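Local coordinates for arabinofuranosidase (Bifidobacterium longum, PDB 2Y2W), which hydrolyses terminal non-reducing alpha-L-arabinofuranosyl bonds in arabinan and arabinoxylan, helping to break down plant cell wall polysaccharide, at residues Glu69-Gly77 with Lys371-Ile379; Ser282-Arg290 with Phe303-Phe313. All coordinates share one frame; numbering follows the deposited sequence.

Contact 1 of 2, residues Glu69-Gly77 with Lys371-Ile379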
# COMPACT_ATOMS: atom_id res chain seq x y z
N GLU D 69 5.30 -19.88 17.59
CA GLU D 69 5.22 -19.54 16.18
C GLU D 69 4.88 -20.79 15.38
O GLU D 69 5.26 -21.91 15.75
CB GLU D 69 6.55 -18.95 15.69
CG GLU D 69 6.51 -18.38 14.26
CD GLU D 69 7.83 -17.77 13.80
OE1 GLU D 69 8.74 -17.59 14.64
OE2 GLU D 69 7.95 -17.47 12.59
N HIS D 70 4.15 -20.61 14.28
CA HIS D 70 3.96 -21.67 13.30
C HIS D 70 5.28 -21.90 12.58
O HIS D 70 5.44 -21.56 11.40
CB HIS D 70 2.85 -21.31 12.32
CG HIS D 70 1.47 -21.42 12.88
ND1 HIS D 70 0.51 -22.26 12.34
CD2 HIS D 70 0.88 -20.81 13.94
CE1 HIS D 70 -0.61 -22.15 13.04
NE2 HIS D 70 -0.41 -21.28 14.01
N LEU D 71 6.23 -22.47 13.32
CA LEU D 71 7.57 -22.75 12.85
C LEU D 71 7.89 -24.17 13.25
O LEU D 71 7.63 -24.58 14.39
CB LEU D 71 8.55 -21.79 13.53
CG LEU D 71 10.01 -21.62 13.09
CD1 LEU D 71 10.65 -20.54 13.94
CD2 LEU D 71 10.84 -22.90 13.18
N GLY D 72 8.45 -24.93 12.31
CA GLY D 72 8.89 -26.30 12.56
C GLY D 72 7.84 -27.11 13.27
O GLY D 72 6.78 -27.38 12.72
N ARG D 73 8.14 -27.49 14.52
CA ARG D 73 7.25 -28.35 15.31
C ARG D 73 6.83 -27.72 16.64
O ARG D 73 6.49 -28.43 17.59
CB ARG D 73 7.90 -29.73 15.54
CG ARG D 73 8.04 -30.56 14.27
CD ARG D 73 8.77 -31.88 14.51
NE ARG D 73 8.02 -32.80 15.37
CZ ARG D 73 8.44 -33.24 16.55
NH1 ARG D 73 9.63 -32.87 17.04
NH2 ARG D 73 7.68 -34.07 17.26
N CYS D 74 6.84 -26.39 16.70
CA CYS D 74 6.39 -25.66 17.89
C CYS D 74 4.88 -25.81 18.09
O CYS D 74 4.42 -25.97 19.22
CB CYS D 74 6.78 -24.18 17.82
SG CYS D 74 6.37 -23.22 19.31
N VAL D 75 4.13 -25.77 16.99
CA VAL D 75 2.69 -25.95 17.02
C VAL D 75 2.33 -27.41 16.74
O VAL D 75 1.74 -28.09 17.58
CB VAL D 75 1.96 -25.02 16.02
CG1 VAL D 75 0.49 -25.36 15.92
CG2 VAL D 75 2.13 -23.57 16.43
N TYR D 76 2.69 -27.88 15.55
CA TYR D 76 2.36 -29.24 15.13
C TYR D 76 3.43 -30.22 15.59
O TYR D 76 4.58 -30.15 15.17
CB TYR D 76 2.16 -29.29 13.61
CG TYR D 76 1.14 -28.29 13.11
CD1 TYR D 76 -0.22 -28.49 13.32
CD2 TYR D 76 1.54 -27.13 12.43
CE1 TYR D 76 -1.16 -27.57 12.87
CE2 TYR D 76 0.61 -26.21 11.97
CZ TYR D 76 -0.74 -26.44 12.20
OH TYR D 76 -1.68 -25.54 11.76
N GLY D 77 3.03 -31.12 16.48
CA GLY D 77 3.97 -32.04 17.13
C GLY D 77 4.54 -31.43 18.39
O GLY D 77 5.41 -32.03 19.04
N LYS D 371 5.60 -30.46 5.66
CA LYS D 371 4.68 -30.19 6.77
C LYS D 371 5.35 -30.46 8.11
O LYS D 371 5.88 -31.55 8.33
CB LYS D 371 3.42 -31.04 6.64
CG LYS D 371 2.24 -30.33 6.00
CD LYS D 371 1.32 -31.29 5.25
CE LYS D 371 0.42 -32.09 6.18
NZ LYS D 371 -0.57 -32.89 5.41
N SER D 372 5.31 -29.47 8.99
CA SER D 372 5.94 -29.55 10.33
C SER D 372 7.24 -30.37 10.39
O SER D 372 7.28 -31.43 11.04
CB SER D 372 4.93 -30.04 11.38
OG SER D 372 4.38 -31.29 11.03
N PRO D 373 8.30 -29.89 9.71
CA PRO D 373 9.59 -30.58 9.75
C PRO D 373 10.37 -30.24 11.01
O PRO D 373 9.98 -29.33 11.75
CB PRO D 373 10.31 -30.03 8.52
CG PRO D 373 9.75 -28.67 8.32
CD PRO D 373 8.36 -28.66 8.90
N HIS D 374 11.46 -30.96 11.25
CA HIS D 374 12.35 -30.67 12.37
C HIS D 374 13.26 -29.49 12.03
O HIS D 374 14.28 -29.65 11.37
CB HIS D 374 13.16 -31.91 12.75
CG HIS D 374 12.33 -33.03 13.30
ND1 HIS D 374 12.29 -33.32 14.65
CD2 HIS D 374 11.51 -33.92 12.69
CE1 HIS D 374 11.48 -34.35 14.84
NE2 HIS D 374 10.99 -34.73 13.67
N LEU D 375 12.85 -28.30 12.49
CA LEU D 375 13.60 -27.07 12.24
C LEU D 375 13.96 -26.38 13.54
O LEU D 375 13.13 -26.29 14.45
CB LEU D 375 12.78 -26.11 11.37
CG LEU D 375 12.47 -26.47 9.91
CD1 LEU D 375 11.39 -25.54 9.36
CD2 LEU D 375 13.72 -26.41 9.03
N LEU D 376 15.20 -25.89 13.62
CA LEU D 376 15.69 -25.12 14.76
C LEU D 376 15.57 -25.86 16.09
O LEU D 376 15.29 -25.25 17.13
CB LEU D 376 14.97 -23.76 14.84
CG LEU D 376 15.49 -22.56 14.04
CD1 LEU D 376 15.36 -22.77 12.53
CD2 LEU D 376 14.74 -21.31 14.47
N GLU D 377 15.78 -27.17 16.06
CA GLU D 377 15.65 -27.99 17.27
C GLU D 377 16.98 -28.13 18.01
O GLU D 377 17.54 -29.22 18.13
CB GLU D 377 15.05 -29.36 16.94
CG GLU D 377 13.57 -29.31 16.56
CD GLU D 377 12.92 -30.69 16.52
OE1 GLU D 377 13.60 -31.70 16.80
OE2 GLU D 377 11.71 -30.75 16.20
N ASP D 378 17.48 -27.00 18.51
CA ASP D 378 18.76 -26.95 19.21
C ASP D 378 18.72 -27.74 20.51
O ASP D 378 17.76 -27.64 21.28
CB ASP D 378 19.17 -25.50 19.49
CG ASP D 378 19.62 -24.77 18.24
OD1 ASP D 378 19.93 -25.42 17.22
OD2 ASP D 378 19.69 -23.52 18.28
N ILE D 379 19.76 -28.54 20.73
CA ILE D 379 19.89 -29.36 21.93
C ILE D 379 20.84 -28.64 22.88
O ILE D 379 22.03 -28.51 22.61
CB ILE D 379 20.40 -30.79 21.60
CG1 ILE D 379 19.80 -31.31 20.28
CG2 ILE D 379 20.08 -31.76 22.73
CD1 ILE D 379 18.32 -31.69 20.33

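Contact 2 of 2, residues Ser282-Arg290 with Phe303-Phe313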
# COMPACT_ATOMS: atom_id res chain seq x y z
N SER D 282 9.58 -3.25 20.79
CA SER D 282 10.08 -4.62 20.86
C SER D 282 11.59 -4.69 20.72
O SER D 282 12.19 -3.96 19.93
CB SER D 282 9.42 -5.50 19.80
OG SER D 282 10.01 -5.30 18.53
N CYS D 283 12.20 -5.58 21.49
CA CYS D 283 13.63 -5.87 21.39
C CYS D 283 13.84 -7.35 21.14
O CYS D 283 13.20 -8.20 21.77
CB CYS D 283 14.36 -5.45 22.67
SG CYS D 283 14.26 -3.70 23.06
N HIS D 284 14.75 -7.65 20.21
CA HIS D 284 15.07 -9.03 19.86
C HIS D 284 16.55 -9.31 20.08
O HIS D 284 17.41 -8.58 19.57
CB HIS D 284 14.67 -9.31 18.41
CG HIS D 284 13.19 -9.29 18.17
ND1 HIS D 284 12.56 -10.14 17.28
CD2 HIS D 284 12.21 -8.53 18.72
CE1 HIS D 284 11.26 -9.90 17.29
NE2 HIS D 284 11.02 -8.93 18.15
N ALA D 285 16.85 -10.35 20.85
CA ALA D 285 18.24 -10.67 21.21
C ALA D 285 18.51 -12.17 21.27
O ALA D 285 18.10 -12.84 22.22
CB ALA D 285 18.61 -9.99 22.53
N TYR D 286 19.20 -12.68 20.25
CA TYR D 286 19.61 -14.08 20.21
C TYR D 286 21.13 -14.20 20.39
O TYR D 286 21.89 -13.35 19.92
CB TYR D 286 19.20 -14.74 18.89
CG TYR D 286 17.71 -14.96 18.71
CD1 TYR D 286 17.05 -16.00 19.36
CD2 TYR D 286 16.96 -14.13 17.87
CE1 TYR D 286 15.69 -16.21 19.19
CE2 TYR D 286 15.59 -14.33 17.69
CZ TYR D 286 14.97 -15.38 18.36
OH TYR D 286 13.62 -15.58 18.18
N TYR D 287 21.55 -15.26 21.08
CA TYR D 287 22.98 -15.49 21.35
C TYR D 287 23.35 -16.96 21.21
O TYR D 287 22.55 -17.84 21.51
CB TYR D 287 23.34 -15.00 22.75
CG TYR D 287 22.90 -13.59 23.05
CD1 TYR D 287 23.65 -12.50 22.60
CD2 TYR D 287 21.74 -13.34 23.77
CE1 TYR D 287 23.25 -11.19 22.88
CE2 TYR D 287 21.33 -12.04 24.05
CZ TYR D 287 22.09 -10.97 23.60
OH TYR D 287 21.69 -9.69 23.87
N PHE D 288 24.58 -17.22 20.77
CA PHE D 288 25.11 -18.58 20.65
C PHE D 288 26.64 -18.62 20.69
O PHE D 288 27.30 -17.58 20.57
CB PHE D 288 24.57 -19.30 19.40
CG PHE D 288 25.10 -18.76 18.09
CD1 PHE D 288 24.64 -17.56 17.57
CD2 PHE D 288 26.05 -19.49 17.37
CE1 PHE D 288 25.12 -17.08 16.35
CE2 PHE D 288 26.54 -19.01 16.16
CZ PHE D 288 26.07 -17.80 15.65
N ASP D 289 27.19 -19.82 20.87
CA ASP D 289 28.64 -20.03 20.86
C ASP D 289 29.12 -20.15 19.42
O ASP D 289 28.87 -21.16 18.75
CB ASP D 289 29.01 -21.28 21.67
CG ASP D 289 30.52 -21.47 21.81
OD1 ASP D 289 31.27 -20.47 21.72
OD2 ASP D 289 30.95 -22.62 22.02
N ARG D 290 29.80 -19.11 18.94
CA ARG D 290 30.22 -19.01 17.53
C ARG D 290 31.29 -20.03 17.14
O ARG D 290 31.46 -20.34 15.96
CB ARG D 290 30.68 -17.59 17.19
CG ARG D 290 29.56 -16.56 17.23
CD ARG D 290 30.00 -15.23 16.64
NE ARG D 290 29.14 -14.13 17.08
CZ ARG D 290 28.04 -13.73 16.45
NH1 ARG D 290 27.63 -14.33 15.34
NH2 ARG D 290 27.33 -12.72 16.94
N PHE D 303 30.50 -15.76 24.76
CA PHE D 303 29.13 -16.23 24.84
C PHE D 303 28.57 -16.20 26.27
O PHE D 303 27.40 -15.88 26.48
CB PHE D 303 29.02 -17.63 24.23
CG PHE D 303 27.67 -18.27 24.41
CD1 PHE D 303 26.51 -17.65 23.95
CD2 PHE D 303 27.57 -19.52 25.01
CE1 PHE D 303 25.27 -18.24 24.12
CE2 PHE D 303 26.33 -20.13 25.17
CZ PHE D 303 25.18 -19.49 24.72
N LEU D 304 29.42 -16.52 27.25
CA LEU D 304 29.01 -16.52 28.65
C LEU D 304 28.74 -15.10 29.17
O LEU D 304 28.00 -14.93 30.14
CB LEU D 304 30.03 -17.24 29.53
CG LEU D 304 30.16 -18.76 29.34
CD1 LEU D 304 31.52 -19.25 29.82
CD2 LEU D 304 29.03 -19.51 30.03
N ALA D 305 29.33 -14.11 28.52
CA ALA D 305 29.11 -12.71 28.87
C ALA D 305 28.13 -12.01 27.92
O ALA D 305 28.23 -10.80 27.70
CB ALA D 305 30.45 -11.97 28.91
N SER D 306 27.18 -12.77 27.38
CA SER D 306 26.20 -12.25 26.42
C SER D 306 25.22 -11.25 27.02
O SER D 306 24.60 -10.47 26.30
CB SER D 306 25.43 -13.40 25.75
OG SER D 306 26.25 -14.07 24.81
N SER D 307 25.08 -11.29 28.35
CA SER D 307 24.23 -10.34 29.08
C SER D 307 24.67 -8.89 28.88
O SER D 307 23.85 -7.97 28.95
CB SER D 307 24.19 -10.70 30.57
OG SER D 307 25.47 -11.08 31.04
N GLU D 308 25.97 -8.70 28.64
CA GLU D 308 26.55 -7.37 28.40
C GLU D 308 26.02 -6.72 27.13
O GLU D 308 25.86 -5.50 27.06
CB GLU D 308 28.08 -7.46 28.35
CG GLU D 308 28.72 -7.98 29.63
CD GLU D 308 28.56 -7.03 30.81
OE1 GLU D 308 28.90 -5.83 30.66
OE2 GLU D 308 28.10 -7.48 31.87
N ASP D 309 25.75 -7.54 26.11
CA ASP D 309 25.11 -7.09 24.88
C ASP D 309 23.69 -6.62 25.19
O ASP D 309 23.28 -5.54 24.74
CB ASP D 309 25.10 -8.22 23.84
CG ASP D 309 24.55 -7.78 22.50
OD1 ASP D 309 23.31 -7.81 22.32
OD2 ASP D 309 25.35 -7.41 21.61
N MET D 310 22.96 -7.41 25.98
CA MET D 310 21.59 -7.09 26.38
C MET D 310 21.51 -5.81 27.22
O MET D 310 20.57 -5.02 27.08
CB MET D 310 20.95 -8.27 27.12
CG MET D 310 19.48 -8.08 27.48
SD MET D 310 18.78 -9.43 28.44
CE MET D 310 18.22 -10.53 27.14
N THR D 311 22.49 -5.60 28.10
CA THR D 311 22.57 -4.39 28.93
C THR D 311 22.68 -3.13 28.05
O THR D 311 21.92 -2.18 28.23
CB THR D 311 23.73 -4.47 29.95
OG1 THR D 311 23.57 -5.63 30.78
CG2 THR D 311 23.77 -3.23 30.84
N LYS D 312 23.62 -3.15 27.11
CA LYS D 312 23.75 -2.08 26.12
C LYS D 312 22.49 -1.94 25.26
O LYS D 312 22.03 -0.82 25.01
CB LYS D 312 24.97 -2.30 25.23
CG LYS D 312 26.18 -1.47 25.63
CD LYS D 312 27.38 -1.76 24.73
CE LYS D 312 28.36 -0.58 24.71
NZ LYS D 312 28.86 -0.18 26.06
N PHE D 313 21.94 -3.08 24.83
CA PHE D 313 20.69 -3.14 24.08
C PHE D 313 19.59 -2.36 24.80
O PHE D 313 18.94 -1.49 24.22
CB PHE D 313 20.27 -4.60 23.89
CG PHE D 313 19.44 -4.87 22.66
CD1 PHE D 313 18.34 -4.08 22.34
CD2 PHE D 313 19.77 -5.93 21.82
CE1 PHE D 313 17.58 -4.34 21.21
CE2 PHE D 313 19.01 -6.20 20.68
CZ PHE D 313 17.91 -5.40 20.38

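Contact 1 of 2, residues Glu69-Gly77 with Lys371-Ile379
R73 reaches across to H374 and E377, tying the loop that follows strand 65-67 of the (beta/alpha)8 barrel to the long irregular segment between helices 347-357 and 382-397. Its NH1 donates to E377 OE2 at 3.1 Å in a salt bridge, the N-H...O angle being 156°. The oxygen lies practically in the guanidinium plane and is met on its syn side, with the two flat groups turned 52° against each other. Nearer the backbone, beyond CZ and NE, CD of R73 sits over the middle of the H374 imidazole, 3.6 Å from the ring centroid, a CH-pi contact. A bend at chi3 (66°) lets the arginine lay CD on that face and still turn NH1 to the carboxylate. The third side of this triangle is H374 ND1 to E377 OE1, 3.0 Å and nearly straight, so both carboxylate oxygens are engaged. Shortening R73 to an alanine is likely to leave E377 without its positive mate and the H374 face without the CD that lies on it.

Further out, R73 NH2 donates to the carbonyl of A419, and H374 NE2 bonds E421. Beside the arginine the two backbones meet, with G72 CA 3.3 Å from P373 O: a type II' turn from L71 to C74 puts G72 at positive phi, where a CB would come within about 3.1 Å of L375 O. L71 sends one methyl to L375 and the other to L376. These leucines probably border the sugar site: L71 lies against Q409 and L376 near W344, both probably important for substrate recognition, while E69 probably binds arabinofuranose. At the far end Y76 CB packs 3.6 Å from S372 CB.

Contact 2 of 2, residues Ser282-Arg290 with Phe303-Phe313
F303 O is gripped twice from one face of its carbonyl plane, by S306 N at 3.2 Å and S306 OG at 2.7 Å. That fixes the serine where the chain passes from helix 297-304 into helix 307-327, and S306 CB then lies over one face of the Y287 ring, 4.0 Å from its centroid, a CH-pi contact. Y287 swings its CG beside the backbone N (chi1 -51°), which carries the ring toward the start of helix 307-327, where OH donates to D309 OD1 at 2.9 Å. The carboxylate stands at the ring edge, its plane 77° from the ring, and OD1 is met on the anti side. At one end F303 lays a ring face against the backbone of F288 and D289, with F288 C 3.4 Å from F303 CD1. At the other, F313 packs against the strand, its CE1 3.7 Å from C283 CB, and the C283 sulfur approaches its ring obliquely.

This is a beta-alpha unit of the (beta/alpha)8 barrel: helix 307-327 runs back outside strand 280-287, the segments 307-313 and 282-287 being antiparallel at 167°. F313 also meets F263 and F338 edge-to-face, while strand 335-341 pairs alongside and helix 382-397 packs against F303.

Both contacts belong to the same barrel but to different parts of it, contact 2 to the wall and contact 1 to the loops. Contact 2 is core: a barrel strand and the barrel helix that follows it after a short helix, in segments only 13 residues apart along the chain, held mostly by aromatic packing with a single tyrosine-aspartate bond. Contact 1 is partly buried and joins two largely irregular segments 294 residues apart, with a salt bridge and imidazole chemistry reaching the surface at H374. The centres of contact 1 and contact 2 lie about 23 Å apart. Each borders the predicted arabinofuranose site: E69 comes from contact 1, whereas contact 2 supplies Y286 and places H284 beside the probable catalytic pair, E215 and E340.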